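Local coordinates for serine-rich Repeat Adhesion Glycoprotein (Srr1) (Streptococcus agalactiae, PDB 4MBO) that probably helps the streptococcus attach to its host as a glycosylated surface adhesin that binds fibrinogen, at residues N208-I213 with T270-T275; A228-L233 with Y260-D265. All blocks are in the same frame, centred on the assembly; numbering follows the deposited sequence. Where two conformers were deposited one is given.

Contact 1: residues N208-I213 with T270-T275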
loop_
_atom_site.group_PDB
_atom_site.type_symbol
_atom_site.label_atom_id
_atom_site.label_comp_id
_atom_site.label_asym_id
_atom_site.label_seq_id
_atom_site.Cartn_x
_atom_site.Cartn_y
_atom_site.Cartn_z
ATOM N N ASN A 208 12.893 -22.990 -20.629
ATOM C CA ASN A 208 13.057 -22.496 -19.269
ATOM C C ASN A 208 11.835 -21.717 -18.791
ATOM O O ASN A 208 11.019 -21.229 -19.591
ATOM C CB ASN A 208 14.250 -21.529 -19.176
ATOM C CG ASN A 208 15.603 -22.204 -19.239
ATOM O OD1 ASN A 208 15.715 -23.428 -19.203
ATOM N ND2 ASN A 208 16.643 -21.393 -19.289
ATOM N N LEU A 209 11.775 -21.542 -17.479
ATOM C CA LEU A 209 10.825 -20.626 -16.858
ATOM C C LEU A 209 11.379 -19.186 -17.034
ATOM O O LEU A 209 12.572 -18.941 -16.844
ATOM C CB LEU A 209 10.689 -20.942 -15.386
ATOM C CG LEU A 209 10.020 -22.277 -15.052
ATOM C CD1 LEU A 209 10.455 -22.722 -13.641
ATOM C CD2 LEU A 209 8.511 -22.165 -15.175
ATOM N N TYR A 210 10.497 -18.283 -17.427
ATOM C CA TYR A 210 10.785 -16.858 -17.591
ATOM C C TYR A 210 9.744 -16.031 -16.844
ATOM O O TYR A 210 8.632 -16.485 -16.562
ATOM C CB TYR A 210 10.747 -16.404 -19.060
ATOM C CG TYR A 210 11.776 -16.950 -19.976
ATOM C CD1 TYR A 210 11.623 -18.220 -20.532
ATOM C CD2 TYR A 210 12.886 -16.198 -20.371
ATOM C CE1 TYR A 210 12.558 -18.736 -21.404
ATOM C CE2 TYR A 210 13.841 -16.729 -21.232
ATOM C CZ TYR A 210 13.659 -17.992 -21.754
ATOM O OH TYR A 210 14.555 -18.565 -22.632
ATOM N N THR A 211 10.145 -14.817 -16.487
ATOM C CA THR A 211 9.210 -13.795 -15.998
ATOM C C THR A 211 9.251 -12.605 -16.945
ATOM O O THR A 211 10.311 -12.066 -17.225
ATOM C CB THR A 211 9.467 -13.374 -14.563
ATOM O OG1 THR A 211 9.002 -14.403 -13.702
ATOM C CG2 THR A 211 8.759 -12.063 -14.229
ATOM N N ILE A 212 8.081 -12.275 -17.513
ATOM C CA ILE A 212 7.925 -11.138 -18.365
ATOM C C ILE A 212 7.086 -10.109 -17.579
ATOM O O ILE A 212 6.057 -10.439 -16.960
ATOM C CB ILE A 212 7.142 -11.448 -19.648
ATOM C CG1 ILE A 212 7.648 -12.717 -20.368
ATOM C CG2 ILE A 212 7.140 -10.216 -20.547
ATOM C CD1 ILE A 212 9.109 -12.775 -20.576
ATOM N N ILE A 213 7.549 -8.866 -17.609
ATOM C CA ILE A 213 6.841 -7.736 -16.997
ATOM C C ILE A 213 6.573 -6.773 -18.142
ATOM O O ILE A 213 7.495 -6.375 -18.876
ATOM C CB ILE A 213 7.678 -7.089 -15.901
ATOM C CG1 ILE A 213 7.804 -8.096 -14.728
ATOM C CG2 ILE A 213 7.047 -5.776 -15.440
ATOM C CD1 ILE A 213 8.926 -7.810 -13.777
ATOM N N THR A 270 12.245 -8.939 -19.586
ATOM C CA THR A 270 12.239 -10.378 -19.667
ATOM C C THR A 270 13.390 -10.945 -18.850
ATOM O O THR A 270 14.557 -10.635 -19.083
ATOM C CB THR A 270 12.423 -10.853 -21.137
ATOM O OG1 THR A 270 11.357 -10.317 -21.950
ATOM C CG2 THR A 270 12.383 -12.363 -21.221
ATOM N N ILE A 271 13.042 -11.756 -17.857
ATOM C CA ILE A 271 13.982 -12.417 -16.961
ATOM C C ILE A 271 13.966 -13.909 -17.206
ATOM O O ILE A 271 12.939 -14.548 -17.018
ATOM C CB ILE A 271 13.605 -12.190 -15.481
ATOM C CG1 ILE A 271 13.618 -10.695 -15.181
ATOM C CG2 ILE A 271 14.595 -12.899 -14.576
ATOM C CD1 ILE A 271 12.840 -10.310 -13.920
ATOM N N ASP A 272 15.118 -14.466 -17.600
ATOM C CA ASP A 272 15.300 -15.917 -17.785
ATOM C C ASP A 272 15.730 -16.489 -16.424
ATOM O O ASP A 272 16.763 -16.078 -15.879
ATOM C CB ASP A 272 16.429 -16.125 -18.794
ATOM C CG ASP A 272 16.711 -17.573 -19.133
ATOM O OD1 ASP A 272 16.170 -18.525 -18.522
ATOM O OD2 ASP A 272 17.582 -17.749 -20.058
ATOM N N TRP A 273 14.929 -17.390 -15.865
ATOM C CA TRP A 273 15.274 -18.013 -14.579
ATOM C C TRP A 273 16.346 -19.099 -14.700
ATOM O O TRP A 273 16.775 -19.659 -13.694
ATOM C CB TRP A 273 14.043 -18.490 -13.841
ATOM C CG TRP A 273 13.127 -17.361 -13.480
ATOM C CD1 TRP A 273 11.868 -17.163 -13.960
ATOM C CD2 TRP A 273 13.380 -16.291 -12.548
ATOM N NE1 TRP A 273 11.315 -16.046 -13.382
ATOM C CE2 TRP A 273 12.250 -15.460 -12.559
ATOM C CE3 TRP A 273 14.473 -15.923 -11.758
ATOM C CZ2 TRP A 273 12.158 -14.303 -11.777
ATOM C CZ3 TRP A 273 14.386 -14.750 -10.988
ATOM C CH2 TRP A 273 13.236 -13.976 -11.001
ATOM N N LYS A 274 16.734 -19.394 -15.929
ATOM C CA LYS A 274 17.886 -20.293 -16.203
ATOM C C LYS A 274 17.673 -21.725 -15.763
ATOM O O LYS A 274 18.657 -22.473 -15.525
ATOM C CB LYS A 274 19.160 -19.769 -15.565
ATOM C CG LYS A 274 19.499 -18.332 -15.867
ATOM C CD LYS A 274 20.844 -17.997 -15.257
ATOM C CE LYS A 274 21.111 -16.511 -15.211
ATOM N NZ LYS A 274 21.037 -15.810 -16.525
ATOM N N THR A 275 16.412 -22.122 -15.698
ATOM C CA THR A 275 16.010 -23.477 -15.315
ATOM C C THR A 275 14.599 -23.727 -15.716
ATOM O O THR A 275 13.842 -22.780 -15.940
ATOM C CB THR A 275 16.137 -23.711 -13.782
ATOM O OG1 THR A 275 15.792 -25.082 -13.467
ATOM C CG2 THR A 275 15.249 -22.747 -13.010
HETATM O O HOH W 1 17.395 -18.698 -22.444
#
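Asp272 and Tyr210 face each other across two antiparallel strands, 210-213 and 270-272, which are neighbours in a five-stranded sheet of the beta-sandwich in the fibrinogen-binding region. Asp272 OD1 is gripped twice. Asn208 ND2 lies 3.0 Å from Asp272 OD1, on the syn lone pair, and Lys274 N meets the same Asp272 OD1 at 2.8 Å from above the carboxylate plane, closing an Asx turn. The carboxylate gets there because Asp272 CG stands opposite its own backbone N (chi1 -178°), which also puts OD1 over one face of the Tyr210 ring, the two planes 26° apart. Water 1 joins the far ends, donating a hydrogen bond to Asp272 OD2 and sharing a bond of undecided direction with Tyr210 OH.

On the same face, farther along, Ile212 CD1 and Thr270 CG2 lie side by side at 3.4 Å, closer than carbons usually come. The backbone underneath is tied by a reciprocal pair at Thr211 and Ile271, with Ile271 N to Thr211 O at 2.8 Å. Beyond Asp272 the regular pairing changes: Leu209 O takes Trp273 N, whereas Leu209 N gives to Thr275 O, so Lys274, with positive phi, is the residue between the two bonded ones.

The opposite face carries Thr211 and Ile271, with the Trp273 indole packed against them, and looks into the sandwich. Ile193 of strand 186-202 touches Thr211 and Trp273, Val286 of strand 283-290 touches Ile271 and Trp273, and Tyr284 stacks on the indole. Ile271 CG2 covers one indole face near its rim. The buried Thr211 hydroxyl is satisfied twice, by a bond with Thr300 O and by the indole: Trp273 NE1 donates to Thr211 OG1 at 2.9 Å, with the oxygen almost in the ring plane.

Contact 2: residues A228-L233 with Y260-D265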
loop_
_atom_site.group_PDB
_atom_site.type_symbol
_atom_site.label_atom_id
_atom_site.label_comp_id
_atom_site.label_asym_id
_atom_site.label_seq_id
_atom_site.Cartn_x
_atom_site.Cartn_y
_atom_site.Cartn_z
ATOM N N ALA A 228 13.514 1.738 -15.789
ATOM C CA ALA A 228 13.178 0.943 -14.607
ATOM C C ALA A 228 14.408 0.591 -13.803
ATOM O O ALA A 228 15.439 0.198 -14.385
ATOM C CB ALA A 228 12.484 -0.346 -15.010
ATOM N N GLU A 229 14.264 0.706 -12.478
ATOM C CA GLU A 229 15.261 0.233 -11.512
ATOM C C GLU A 229 14.720 -1.122 -11.112
ATOM O O GLU A 229 13.565 -1.233 -10.694
ATOM C CB GLU A 229 15.356 1.156 -10.308
ATOM C CG GLU A 229 15.653 2.583 -10.706
ATOM C CD GLU A 229 15.830 3.543 -9.550
ATOM O OE1 GLU A 229 15.292 3.323 -8.440
ATOM O OE2 GLU A 229 16.498 4.562 -9.791
ATOM N N VAL A 230 15.533 -2.158 -11.294
ATOM C CA VAL A 230 15.117 -3.536 -11.048
ATOM C C VAL A 230 16.008 -4.199 -10.018
ATOM O O VAL A 230 17.230 -4.146 -10.126
ATOM C CB VAL A 230 15.211 -4.382 -12.348
ATOM C CG1 VAL A 230 14.778 -5.820 -12.105
ATOM C CG2 VAL A 230 14.374 -3.770 -13.457
ATOM N N LYS A 231 15.376 -4.825 -9.031
ATOM C CA LYS A 231 16.073 -5.560 -7.976
ATOM C C LYS A 231 15.361 -6.895 -7.864
ATOM O O LYS A 231 14.132 -6.965 -7.911
ATOM C CB LYS A 231 16.027 -4.812 -6.619
ATOM C CG LYS A 231 16.733 -5.535 -5.473
ATOM C CD LYS A 231 16.959 -4.667 -4.212
ATOM C CE LYS A 231 15.657 -4.229 -3.566
ATOM N NZ LYS A 231 15.881 -3.481 -2.273
ATOM N N ILE A 232 16.144 -7.973 -7.736
ATOM C CA ILE A 232 15.617 -9.333 -7.609
ATOM C C ILE A 232 16.130 -9.956 -6.311
ATOM O O ILE A 232 17.341 -9.998 -6.052
ATOM C CB ILE A 232 16.008 -10.220 -8.816
ATOM C CG1 ILE A 232 15.709 -9.487 -10.111
ATOM C CG2 ILE A 232 15.347 -11.585 -8.719
ATOM C CD1 ILE A 232 16.104 -10.231 -11.361
ATOM N N LEU A 233 15.193 -10.417 -5.497
ATOM C CA LEU A 233 15.480 -11.045 -4.226
ATOM C C LEU A 233 14.991 -12.474 -4.194
ATOM O O LEU A 233 14.033 -12.824 -4.871
ATOM C CB LEU A 233 14.804 -10.268 -3.067
ATOM C CG LEU A 233 15.064 -8.786 -3.027
ATOM C CD1 LEU A 233 14.231 -8.144 -1.936
ATOM C CD2 LEU A 233 16.529 -8.471 -2.827
ATOM N N TYR A 260 20.618 -12.922 -12.344
ATOM C CA TYR A 260 19.551 -13.034 -13.340
ATOM C C TYR A 260 19.419 -11.785 -14.158
ATOM O O TYR A 260 18.575 -10.931 -13.876
ATOM C CB TYR A 260 18.228 -13.361 -12.656
ATOM C CG TYR A 260 18.277 -14.656 -11.916
ATOM C CD1 TYR A 260 18.170 -15.850 -12.602
ATOM C CD2 TYR A 260 18.426 -14.699 -10.540
ATOM C CE1 TYR A 260 18.252 -17.053 -11.945
ATOM C CE2 TYR A 260 18.494 -15.889 -9.879
ATOM C CZ TYR A 260 18.380 -17.056 -10.571
ATOM O OH TYR A 260 18.485 -18.240 -9.910
ATOM N N SER A 261 20.251 -11.692 -15.169
ATOM C CA SER A 261 20.190 -10.577 -16.082
ATOM C C SER A 261 18.835 -10.552 -16.805
ATOM O O SER A 261 18.127 -11.567 -16.898
ATOM C CB SER A 261 21.331 -10.648 -17.079
ATOM O OG SER A 261 21.278 -11.803 -17.909
ATOM N N TYR A 262 18.494 -9.391 -17.323
ATOM C CA TYR A 262 17.235 -9.249 -17.994
ATOM C C TYR A 262 17.385 -8.400 -19.224
ATOM O O TYR A 262 18.350 -7.629 -19.359
ATOM C CB TYR A 262 16.199 -8.649 -17.041
ATOM C CG TYR A 262 16.492 -7.220 -16.581
ATOM C CD1 TYR A 262 16.098 -6.120 -17.336
ATOM C CD2 TYR A 262 17.184 -6.967 -15.384
ATOM C CE1 TYR A 262 16.403 -4.806 -16.943
ATOM C CE2 TYR A 262 17.479 -5.662 -14.976
ATOM C CZ TYR A 262 17.093 -4.587 -15.754
ATOM O OH TYR A 262 17.330 -3.277 -15.406
ATOM N N THR A 263 16.442 -8.560 -20.146
ATOM C CA THR A 263 16.368 -7.701 -21.322
ATOM C C THR A 263 15.236 -6.704 -21.085
ATOM O O THR A 263 14.297 -6.961 -20.309
ATOM C CB THR A 263 16.123 -8.473 -22.632
ATOM O OG1 THR A 263 14.927 -9.214 -22.540
ATOM C CG2 THR A 263 17.251 -9.404 -22.907
ATOM N N ASN A 264 15.345 -5.551 -21.727
ATOM C CA ASN A 264 14.333 -4.493 -21.530
ATOM C C ASN A 264 14.300 -3.675 -22.803
ATOM O O ASN A 264 15.269 -2.949 -23.117
ATOM C CB ASN A 264 14.725 -3.634 -20.329
ATOM C CG ASN A 264 13.762 -2.510 -20.050
ATOM O OD1 ASN A 264 12.806 -2.297 -20.781
ATOM N ND2 ASN A 264 14.028 -1.766 -18.960
ATOM N N ASP A 265 13.217 -3.800 -23.560
ATOM C CA ASP A 265 13.069 -3.019 -24.790
ATOM C C ASP A 265 12.239 -1.760 -24.596
ATOM O O ASP A 265 11.837 -1.120 -25.577
ATOM C CB ASP A 265 12.489 -3.878 -25.937
ATOM C CG ASP A 265 11.019 -4.270 -25.720
ATOM O OD1 ASP A 265 10.408 -3.872 -24.713
ATOM O OD2 ASP A 265 10.467 -4.982 -26.613
HETATM O O HOH W 2 17.810 -1.932 -13.065
HETATM O O HOH W 3 16.107 -1.386 -16.817
#
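Tyr262 OH is held by two waters, each 2.7 Å away, which carry it across to the backbone of 228-233, while its ring rests against Val230. This is packing between the two sheets of a beta-sandwich: strand 229-233 is bonded to strand 283-290 of one sheet, and strand 262-264 is an outermost strand of the other. The chain directions of 228-232 and 260-264 are 164° apart, and the two are joined by side chains and water, the closest CA pair, Ile232 CA and Tyr260 CA, being 7.9 Å apart.

Water 2 accepts from Val230 N at 2.9 Å and gives only a weak bond to Ala228 O. Water 3 donates more firmly to Ala228 O, at 3.0 Å, and accepts from Asn264 ND2. It lies at the edge of the Tyr262 ring and in its plane. The amide of Asn264 is also fixed from outside, with ND2 bonded to Leu225 O and OD1 accepting from Gly266 N, so it presents ND2 to the water in a settled orientation.

Below this network the contact is apolar. Val230 and Tyr262 lie alongside each other, pointing opposite ways, with Val230 CG2 3.7 Å from Tyr262 CZ, while Val230 CB and CG1 lie against Tyr262 CE2. The tyrosine stands up toward the other strand with CG tucked between its backbone N and carbonyl carbon (chi1 65°), and its own sheet backs it with Ile269 and Ile271.

Deeper in, Ile232 runs across Tyr260, its side chain roughly perpendicular to the tyrosine's. Ile232 also touches Trp273, whose ring packs edge-to-face with that of Tyr260, a buried aromatic pair that Tyr284 joins. The isoleucine makes its approach with a single methyl: Ile232 CD1 lies 3.6 Å from Tyr260 O and 4.0 Å from Tyr260 CB.

How the contacts relate
The chain enters along 208-213, crosses to the other sheet of the sandwich as 228-233, and returns through 260-265 to run as 270-275 beside its starting strand. Contact 2 closes the inner loop, of 26 residues, and contact 1 the outer one, of 56, so the loop of contact 2 lies wholly within that of contact 1. Contact 1 joins neighbours inside the five-stranded sheet; contact 2 spans from that sheet's outermost strand, 262-264, to the facing sheet. Their centres are about 11 Å apart. They meet through strands 262-264 and 269-272, neighbours in chain and sheet, with Thr270 N 2.9 Å from Thr263 O in a probable hydrogen bond.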